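Local structure of alpha-1,2-mannosidase (Bacteroides thetaiotaomicron, 2WW2) at residues Asn118-Ser123 and Phe133-Pro138; Phe188-Ile193 and Phe221-Gly226; Asn671-Ala676 and Gly709-Leu714. The protein hydrolyses alpha-mannosidic linkages with inversion of the anomeric configuration, as a calcium-dependent glycoside hydrolase of family GH92. One frame throughout, in Å; residues are numbered along the deposited sequence.

Interaction 1: Asn118-Ser123 and Phe133-Pro138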
loop_
_atom_site.group_PDB
_atom_site.type_symbol
_atom_site.label_atom_id
_atom_site.label_comp_id
_atom_site.label_asym_id
_atom_site.label_seq_id
_atom_site.Cartn_x
_atom_site.Cartn_y
_atom_site.Cartn_z
ATOM N N ASN A 118 -33.976 27.722 -15.763
ATOM C CA ASN A 118 -34.948 28.792 -16.038
ATOM C C ASN A 118 -35.780 28.514 -17.299
ATOM O O ASN A 118 -36.606 29.331 -17.700
ATOM C CB ASN A 118 -34.264 30.169 -16.146
ATOM C CG ASN A 118 -33.246 30.227 -17.277
ATOM O OD1 ASN A 118 -33.217 29.347 -18.126
ATOM N ND2 ASN A 118 -32.406 31.263 -17.292
ATOM N N GLY A 119 -35.542 27.370 -17.924
ATOM C CA GLY A 119 -36.334 26.954 -19.070
ATOM C C GLY A 119 -35.736 27.305 -20.421
ATOM O O GLY A 119 -36.250 26.882 -21.456
ATOM N N LEU A 120 -34.637 28.061 -20.436
ATOM C CA LEU A 120 -34.019 28.384 -21.711
ATOM C C LEU A 120 -33.407 27.112 -22.286
ATOM O O LEU A 120 -32.666 26.412 -21.598
ATOM C CB LEU A 120 -32.935 29.460 -21.545
ATOM C CG LEU A 120 -32.260 29.948 -22.841
ATOM C CD1 LEU A 120 -31.829 31.438 -22.693
ATOM C CD2 LEU A 120 -31.062 29.071 -23.273
ATOM N N GLN A 121 -33.720 26.802 -23.545
ATOM C CA GLN A 121 -33.136 25.614 -24.164
ATOM C C GLN A 121 -32.231 26.040 -25.296
ATOM O O GLN A 121 -32.531 26.996 -26.009
ATOM C CB GLN A 121 -34.230 24.667 -24.680
ATOM C CG GLN A 121 -33.682 23.375 -25.351
ATOM C CD GLN A 121 -33.364 23.551 -26.824
ATOM O OE1 GLN A 121 -33.913 24.425 -27.493
ATOM N NE2 GLN A 121 -32.474 22.712 -27.344
ATOM N N THR A 122 -31.115 25.349 -25.464
ATOM C CA THR A 122 -30.244 25.619 -26.603
ATOM C C THR A 122 -29.573 24.336 -27.073
ATOM O O THR A 122 -29.344 23.422 -26.276
ATOM C CB THR A 122 -29.195 26.715 -26.271
ATOM O OG1 THR A 122 -28.451 27.042 -27.454
ATOM C CG2 THR A 122 -28.240 26.256 -25.208
ATOM N N SER A 123 -29.329 24.232 -28.377
ATOM C CA SER A 123 -28.450 23.178 -28.863
ATOM C C SER A 123 -27.543 23.702 -29.967
ATOM O O SER A 123 -27.813 24.753 -30.587
ATOM C CB SER A 123 -29.214 21.922 -29.292
ATOM O OG SER A 123 -29.778 22.036 -30.585
ATOM N N PHE A 133 -26.423 27.135 -33.782
ATOM C CA PHE A 133 -27.167 26.995 -32.531
ATOM C C PHE A 133 -28.660 27.177 -32.821
ATOM O O PHE A 133 -29.027 27.924 -33.740
ATOM C CB PHE A 133 -26.821 28.131 -31.547
ATOM C CG PHE A 133 -25.431 28.065 -30.948
ATOM C CD1 PHE A 133 -25.258 27.853 -29.577
ATOM C CD2 PHE A 133 -24.308 28.244 -31.744
ATOM C CE1 PHE A 133 -23.982 27.806 -29.014
ATOM C CE2 PHE A 133 -23.019 28.192 -31.178
ATOM C CZ PHE A 133 -22.859 27.982 -29.821
ATOM N N GLU A 134 -29.513 26.567 -32.000
ATOM C CA GLU A 134 -30.899 27.006 -31.895
ATOM C C GLU A 134 -31.031 27.482 -30.453
ATOM O O GLU A 134 -30.382 26.935 -29.563
ATOM C CB GLU A 134 -31.870 25.844 -32.145
ATOM C CG GLU A 134 -31.802 24.801 -30.979
ATOM C CD GLU A 134 -32.682 23.566 -31.161
ATOM O OE1 GLU A 134 -33.741 23.662 -31.841
ATOM O OE2 GLU A 134 -32.295 22.493 -30.606
ATOM N N VAL A 135 -31.822 28.524 -30.204
ATOM C CA VAL A 135 -32.108 28.909 -28.833
ATOM C C VAL A 135 -33.622 29.076 -28.686
ATOM O O VAL A 135 -34.241 29.754 -29.498
ATOM C CB VAL A 135 -31.429 30.245 -28.431
ATOM C CG1 VAL A 135 -31.778 30.570 -26.974
ATOM C CG2 VAL A 135 -29.891 30.211 -28.652
ATOM N N SER A 136 -34.207 28.428 -27.676
ATOM C CA SER A 136 -35.600 28.637 -27.314
ATOM C C SER A 136 -35.666 29.445 -26.008
ATOM O O SER A 136 -35.324 28.931 -24.935
ATOM C CB SER A 136 -36.275 27.275 -27.131
ATOM O OG SER A 136 -37.648 27.416 -26.856
ATOM N N PHE A 137 -36.079 30.709 -26.082
ATOM C CA PHE A 137 -36.084 31.582 -24.894
ATOM C C PHE A 137 -37.360 31.377 -24.075
ATOM O O PHE A 137 -38.413 31.191 -24.651
ATOM C CB PHE A 137 -36.018 33.068 -25.311
ATOM C CG PHE A 137 -34.667 33.507 -25.842
ATOM C CD1 PHE A 137 -33.617 33.776 -24.976
ATOM C CD2 PHE A 137 -34.467 33.660 -27.196
ATOM C CE1 PHE A 137 -32.396 34.195 -25.449
ATOM C CE2 PHE A 137 -33.244 34.076 -27.688
ATOM C CZ PHE A 137 -32.200 34.334 -26.807
ATOM N N PRO A 138 -37.277 31.455 -22.733
ATOM C CA PRO A 138 -38.519 31.388 -21.952
ATOM C C PRO A 138 -39.384 32.598 -22.245
ATOM O O PRO A 138 -38.876 33.705 -22.372
ATOM C CB PRO A 138 -38.057 31.427 -20.489
ATOM C CG PRO A 138 -36.581 31.708 -20.509
ATOM C CD PRO A 138 -36.060 31.521 -21.904
#
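E134 OE2 is gripped by two donors from opposite faces of its carboxylate plane. S123 OG donates over a short 2.6 Å to E134 OE2, on the anti side and somewhat out of the plane, while the longer bond from Q121 NE2 to E134 OE2, 3.3 Å, comes from above that plane. The amide and carboxylate planes stand 88° apart, and the glutamine chain is bent at chi2 (-86°), which turns its end along the strand toward the acid. The other carboxylate oxygen, OE1, forms a salt bridge with K228, so both oxygens have partners and the group is probably held as a carboxylate.

The backbone oxygen of E134 is doubly used as well: T122 OG1 donates to E134 O at 2.9 Å and S123 N reaches the same oxygen from the other face. T122 can do this because its OG1 is anti to the backbone N (chi1 -174°), and the same hydroxyl lies at the edge of the F133 ring, in its plane.

These bonds sit in the beta hairpin of strands 121-126 and 130-136, whose portions 121-123 and 133-136 run antiparallel and approach to 4.7 Å between axes. Q121 and S136 form a hydrogen-bonded pair, the S136 N to Q121 O bond measuring 2.8 Å; T122 and V135 are the non-hydrogen-bonded pair that follows.

Beyond the paired residues the contact turns apolar. L120 CD1 approaches F137 CD1 at 3.7 Å, the two side chains pointing the same way. An Asx turn, N118 OD1 accepting from L120 N, shapes the chain just ahead of the strand.

Interaction 2: Phe188-Ile193 and Phe221-Gly226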
loop_
_atom_site.group_PDB
_atom_site.type_symbol
_atom_site.label_atom_id
_atom_site.label_comp_id
_atom_site.label_asym_id
_atom_site.label_seq_id
_atom_site.Cartn_x
_atom_site.Cartn_y
_atom_site.Cartn_z
ATOM N N PHE A 188 -27.276 36.150 -36.784
ATOM C CA PHE A 188 -28.456 35.821 -35.990
ATOM C C PHE A 188 -29.685 35.886 -36.895
ATOM O O PHE A 188 -29.774 36.742 -37.794
ATOM C CB PHE A 188 -28.594 36.787 -34.799
ATOM C CG PHE A 188 -27.417 36.734 -33.842
ATOM C CD1 PHE A 188 -27.464 35.940 -32.708
ATOM C CD2 PHE A 188 -26.254 37.435 -34.107
ATOM C CE1 PHE A 188 -26.377 35.865 -31.835
ATOM C CE2 PHE A 188 -25.159 37.366 -33.239
ATOM C CZ PHE A 188 -25.224 36.587 -32.102
ATOM N N SER A 189 -30.640 34.998 -36.654
ATOM C CA SER A 189 -31.795 34.902 -37.527
ATOM C C SER A 189 -32.811 36.022 -37.303
ATOM O O SER A 189 -33.617 36.318 -38.184
ATOM C CB SER A 189 -32.475 33.540 -37.330
ATOM O OG SER A 189 -32.883 33.383 -35.977
ATOM N N HIS A 190 -32.785 36.636 -36.128
ATOM C CA HIS A 190 -33.823 37.595 -35.752
ATOM C C HIS A 190 -33.218 38.974 -35.511
ATOM O O HIS A 190 -32.023 39.086 -35.234
ATOM C CB HIS A 190 -34.552 37.098 -34.501
ATOM C CG HIS A 190 -35.558 36.024 -34.780
ATOM N ND1 HIS A 190 -35.204 34.715 -35.034
ATOM C CD2 HIS A 190 -36.913 36.066 -34.835
ATOM C CE1 HIS A 190 -36.296 34.001 -35.251
ATOM N NE2 HIS A 190 -37.347 34.797 -35.130
ATOM N N PRO A 191 -34.041 40.032 -35.628
ATOM C CA PRO A 191 -33.573 41.403 -35.439
ATOM C C PRO A 191 -32.930 41.626 -34.081
ATOM O O PRO A 191 -33.442 41.155 -33.052
ATOM C CB PRO A 191 -34.858 42.229 -35.499
ATOM C CG PRO A 191 -35.806 41.394 -36.323
ATOM C CD PRO A 191 -35.464 39.972 -36.028
ATOM N N VAL A 192 -31.831 42.368 -34.097
ATOM C CA VAL A 192 -31.118 42.750 -32.899
ATOM C C VAL A 192 -31.721 44.054 -32.386
ATOM O O VAL A 192 -31.501 45.109 -32.966
ATOM C CB VAL A 192 -29.625 42.950 -33.210
ATOM C CG1 VAL A 192 -28.872 43.459 -31.977
ATOM C CG2 VAL A 192 -29.009 41.643 -33.729
ATOM N N ILE A 193 -32.481 43.978 -31.303
ATOM C CA ILE A 193 -33.223 45.127 -30.783
ATOM C C ILE A 193 -32.336 46.089 -30.002
ATOM O O ILE A 193 -32.455 47.308 -30.162
ATOM C CB ILE A 193 -34.368 44.667 -29.867
ATOM C CG1 ILE A 193 -35.217 43.625 -30.592
ATOM C CG2 ILE A 193 -35.227 45.855 -29.426
ATOM C CD1 ILE A 193 -35.663 44.041 -31.973
ATOM N N PHE A 221 -32.815 40.316 -28.089
ATOM C CA PHE A 221 -33.776 39.934 -29.126
ATOM C C PHE A 221 -35.226 40.068 -28.683
ATOM O O PHE A 221 -35.513 40.356 -27.524
ATOM C CB PHE A 221 -33.504 38.503 -29.625
ATOM C CG PHE A 221 -32.120 38.326 -30.175
ATOM C CD1 PHE A 221 -31.846 38.624 -31.502
ATOM C CD2 PHE A 221 -31.080 37.929 -29.347
ATOM C CE1 PHE A 221 -30.555 38.488 -32.002
ATOM C CE2 PHE A 221 -29.796 37.794 -29.829
ATOM C CZ PHE A 221 -29.522 38.065 -31.154
ATOM N N ASP A 222 -36.132 39.868 -29.630
ATOM C CA ASP A 222 -37.555 39.846 -29.332
ATOM C C ASP A 222 -38.180 38.747 -30.170
ATOM O O ASP A 222 -39.122 38.988 -30.932
ATOM C CB ASP A 222 -38.202 41.190 -29.656
ATOM C CG ASP A 222 -39.593 41.302 -29.095
ATOM O OD1 ASP A 222 -39.935 40.505 -28.193
ATOM O OD2 ASP A 222 -40.344 42.183 -29.550
ATOM N N VAL A 223 -37.633 37.544 -30.045
ATOM C CA VAL A 223 -38.141 36.389 -30.772
ATOM C C VAL A 223 -39.584 36.119 -30.348
ATOM O O VAL A 223 -39.868 36.022 -29.153
ATOM C CB VAL A 223 -37.292 35.133 -30.485
ATOM C CG1 VAL A 223 -37.832 33.932 -31.296
ATOM C CG2 VAL A 223 -35.803 35.391 -30.803
ATOM N N PRO A 224 -40.508 35.989 -31.317
ATOM C CA PRO A 224 -41.894 35.747 -30.890
ATOM C C PRO A 224 -42.095 34.358 -30.281
ATOM O O PRO A 224 -41.378 33.413 -30.619
ATOM C CB PRO A 224 -42.718 35.891 -32.192
ATOM C CG PRO A 224 -41.759 36.432 -33.257
ATOM C CD PRO A 224 -40.356 36.108 -32.781
ATOM N N ALA A 225 -43.061 34.227 -29.382
ATOM C CA ALA A 225 -43.373 32.914 -28.821
ATOM C C ALA A 225 -43.544 31.874 -29.926
ATOM O O ALA A 225 -44.125 32.159 -30.975
ATOM C CB ALA A 225 -44.633 32.989 -27.963
ATOM N N GLY A 226 -43.039 30.666 -29.697
ATOM C CA GLY A 226 -43.143 29.611 -30.700
ATOM C C GLY A 226 -41.982 29.587 -31.681
ATOM O O GLY A 226 -41.787 28.597 -32.377
HETATM O O HOH W 1 -35.607 39.784 -32.423
#
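F221 sets its ring against the 188-193 segment, where F188 CD1 comes within 3.3 Å of F221 CZ. The contact joins two strand-connecting loops of the beta-rich GH92 N-terminal domain, after strands 182-188 and 216-221. The two phenyl planes are inclined at 37° with centroids 5.3 Å apart, an oblique pairing. H190 O lies at the edge of the F221 ring, in its plane, 3.6 Å from F221 CE1, and V192 CG2 closes on the same CE1 at 3.9 Å. With CG anti to the carbonyl carbon (chi1 -58°), the F221 ring swings back to the loop although its CB points away from it. Replacing this phenylalanine by an alanine would probably open a gap beside the H190 carbonyl and V192 CG2 and leave the F188 ring freer to turn.

Further out, V223 CG1 makes a CH-pi contact over one face of the H190 imidazole, 4.2 Å from the ring centroid. S189 OG and E227 hold the two imidazole nitrogens by hydrogen bonds, fixing the ring's rotation. The backbones themselves are linked through a water, which donates to P191 O at 2.6 Å and accepts from D222 N at 2.8 Å.

Interaction 3: Asn671-Ala676 and Gly709-Leu714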
loop_
_atom_site.group_PDB
_atom_site.type_symbol
_atom_site.label_atom_id
_atom_site.label_comp_id
_atom_site.label_asym_id
_atom_site.label_seq_id
_atom_site.Cartn_x
_atom_site.Cartn_y
_atom_site.Cartn_z
ATOM N N ASN A 671 -12.360 -5.865 -47.425
ATOM C CA ASN A 671 -12.887 -6.027 -46.070
ATOM C C ASN A 671 -12.146 -7.138 -45.349
ATOM O O ASN A 671 -11.907 -8.210 -45.919
ATOM C CB ASN A 671 -14.372 -6.371 -46.132
ATOM C CG ASN A 671 -15.168 -5.328 -46.891
ATOM O OD1 ASN A 671 -15.118 -4.149 -46.567
ATOM N ND2 ASN A 671 -15.881 -5.754 -47.926
ATOM N N PHE A 672 -11.758 -6.887 -44.107
ATOM C CA PHE A 672 -11.144 -7.938 -43.312
ATOM C C PHE A 672 -12.030 -8.235 -42.127
ATOM O O PHE A 672 -12.373 -7.328 -41.355
ATOM C CB PHE A 672 -9.738 -7.555 -42.841
ATOM C CG PHE A 672 -8.971 -8.731 -42.278
ATOM C CD1 PHE A 672 -8.154 -9.485 -43.089
ATOM C CD2 PHE A 672 -9.128 -9.110 -40.948
ATOM C CE1 PHE A 672 -7.468 -10.583 -42.594
ATOM C CE2 PHE A 672 -8.447 -10.206 -40.442
ATOM C CZ PHE A 672 -7.614 -10.949 -41.277
ATOM N N VAL A 673 -12.401 -9.499 -41.972
ATOM C CA VAL A 673 -13.267 -9.913 -40.865
ATOM C C VAL A 673 -12.507 -10.690 -39.794
ATOM O O VAL A 673 -11.780 -11.635 -40.110
ATOM C CB VAL A 673 -14.407 -10.794 -41.382
ATOM C CG1 VAL A 673 -15.185 -11.463 -40.207
ATOM C CG2 VAL A 673 -15.335 -9.976 -42.287
ATOM N N VAL A 674 -12.666 -10.302 -38.530
ATOM C CA VAL A 674 -12.224 -11.161 -37.438
ATOM C C VAL A 674 -13.493 -11.791 -36.885
ATOM O O VAL A 674 -14.310 -11.107 -36.259
ATOM C CB VAL A 674 -11.482 -10.409 -36.305
ATOM C CG1 VAL A 674 -11.113 -11.379 -35.167
ATOM C CG2 VAL A 674 -10.238 -9.699 -36.828
ATOM N N SER A 675 -13.706 -13.075 -37.151
ATOM C CA SER A 675 -14.898 -13.719 -36.583
ATOM C C SER A 675 -14.565 -14.641 -35.407
ATOM O O SER A 675 -13.557 -15.354 -35.409
ATOM C CB SER A 675 -15.725 -14.428 -37.661
ATOM O OG SER A 675 -15.048 -15.568 -38.121
ATOM N N ALA A 676 -15.420 -14.609 -34.393
ATOM C CA ALA A 676 -15.229 -15.385 -33.183
ATOM C C ALA A 676 -16.626 -15.814 -32.750
ATOM O O ALA A 676 -17.171 -15.326 -31.752
ATOM C CB ALA A 676 -14.539 -14.518 -32.102
ATOM N N GLY A 709 -7.628 -7.768 -47.412
ATOM C CA GLY A 709 -8.944 -8.264 -47.070
ATOM C C GLY A 709 -8.927 -9.765 -46.862
ATOM O O GLY A 709 -7.983 -10.455 -47.259
ATOM N N GLY A 710 -9.965 -10.280 -46.216
ATOM C CA GLY A 710 -10.041 -11.711 -45.954
ATOM C C GLY A 710 -10.707 -11.951 -44.616
ATOM O O GLY A 710 -11.563 -11.170 -44.194
ATOM N N GLU A 711 -10.303 -13.022 -43.939
ATOM C CA GLU A 711 -10.960 -13.400 -42.692
ATOM C C GLU A 711 -10.051 -14.178 -41.763
ATOM O O GLU A 711 -9.401 -15.149 -42.177
ATOM C CB GLU A 711 -12.231 -14.219 -42.963
ATOM C CG GLU A 711 -12.956 -14.640 -41.679
ATOM C CD GLU A 711 -14.369 -15.164 -41.930
ATOM O OE1 GLU A 711 -14.898 -14.953 -43.041
ATOM O OE2 GLU A 711 -14.954 -15.788 -41.016
ATOM N N LEU A 712 -10.009 -13.738 -40.507
ATOM C CA LEU A 712 -9.419 -14.514 -39.432
ATOM C C LEU A 712 -10.561 -15.134 -38.635
ATOM O O LEU A 712 -11.319 -14.418 -37.969
ATOM C CB LEU A 712 -8.587 -13.607 -38.530
ATOM C CG LEU A 712 -7.846 -14.305 -37.396
ATOM C CD1 LEU A 712 -6.829 -15.358 -37.930
ATOM C CD2 LEU A 712 -7.177 -13.258 -36.472
ATOM N N ASN A 713 -10.689 -16.456 -38.719
ATOM C CA ASN A 713 -11.792 -17.203 -38.097
ATOM C C ASN A 713 -11.303 -17.898 -36.832
ATOM O O ASN A 713 -10.558 -18.879 -36.911
ATOM C CB ASN A 713 -12.349 -18.227 -39.101
ATOM C CG ASN A 713 -13.464 -19.108 -38.527
ATOM O OD1 ASN A 713 -13.830 -19.020 -37.365
ATOM N ND2 ASN A 713 -14.007 -19.971 -39.369
ATOM N N LEU A 714 -11.725 -17.393 -35.669
ATOM C CA LEU A 714 -11.236 -17.914 -34.404
ATOM C C LEU A 714 -12.259 -18.831 -33.729
ATOM O O LEU A 714 -13.450 -18.516 -33.699
ATOM C CB LEU A 714 -10.893 -16.760 -33.461
ATOM C CG LEU A 714 -9.959 -15.689 -34.006
ATOM C CD1 LEU A 714 -9.824 -14.536 -32.999
ATOM C CD2 LEU A 714 -8.604 -16.306 -34.297
#
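One face of the F672 ring lies against the backbone at G710 and E711, with G710 O and E711 N each 3.9 Å above its plane and displaced toward the rim. Beyond this peptide, F672 CE2 meets L712 CB at 3.9 Å, the two side chains crossing obliquely. The ring is carried over the neighbouring strand because CG stands anti to the backbone N (chi1 -168°). The backbone angles of G710 alone already exclude a side chain, since a CB would collide with the carbonyl oxygen of G709.

The two segments are the parallel central pair of a six-stranded mixed sheet in the GH92 catalytic region: 671-675 and the 710-714 part of strand 710-717 run at 8° to each other, with a closest approach of 4.6 Å between axes, flanked by the antiparallel strands 661-665 and 685-691. The bonding follows the parallel pattern, in which V673 uses both its N and O, toward G710 O and L712 N, and S675 does the same with L712 O and L714 N. The bond from L712 N to V673 O, 2.8 Å, arrives nearly straight on the carbonyl. At the start of the pair G709 has positive phi as the chain leaves helix 703-707, and a CB there would clash with N671 O.

V674 and L714 extend the apolar side begun by F672 and L712, with V674 CG1 at 4.0 Å from L714 CD1; L691 and I686 of strand 685-691 touch F672 and L714 respectively. On the other face, V673 and E711 lie side by side and point the same way. The E711 chain, extended beyond CG, reaches past V673 to S675, whose OG donates to E711 OE2 at 2.9 Å, on the anti side and 25° out of the carboxylate plane.

In the fold
From the N terminus, the chain first closes interaction 1, a tight hairpin with nine residues between its segments. Interaction 2 follows, closing a 27-residue excursion that holds strands 194-198, 203-205 and 209-212 and most of 216-221. Both belong to the GH92 N-terminal domain; their centres are 12 Å apart and they touch where F137 CD2 packs against V223 CG2 at 4.2 Å. Strand 229-236 also joins them, pairing with both 130-136 and 182-188. Interaction 3 comes far later, in the catalytic domain, bridging 32 residues; its centre is about 48 Å from that of interaction 1 and 56 Å from that of interaction 2. The three loops run in series, neither nesting nor crossing.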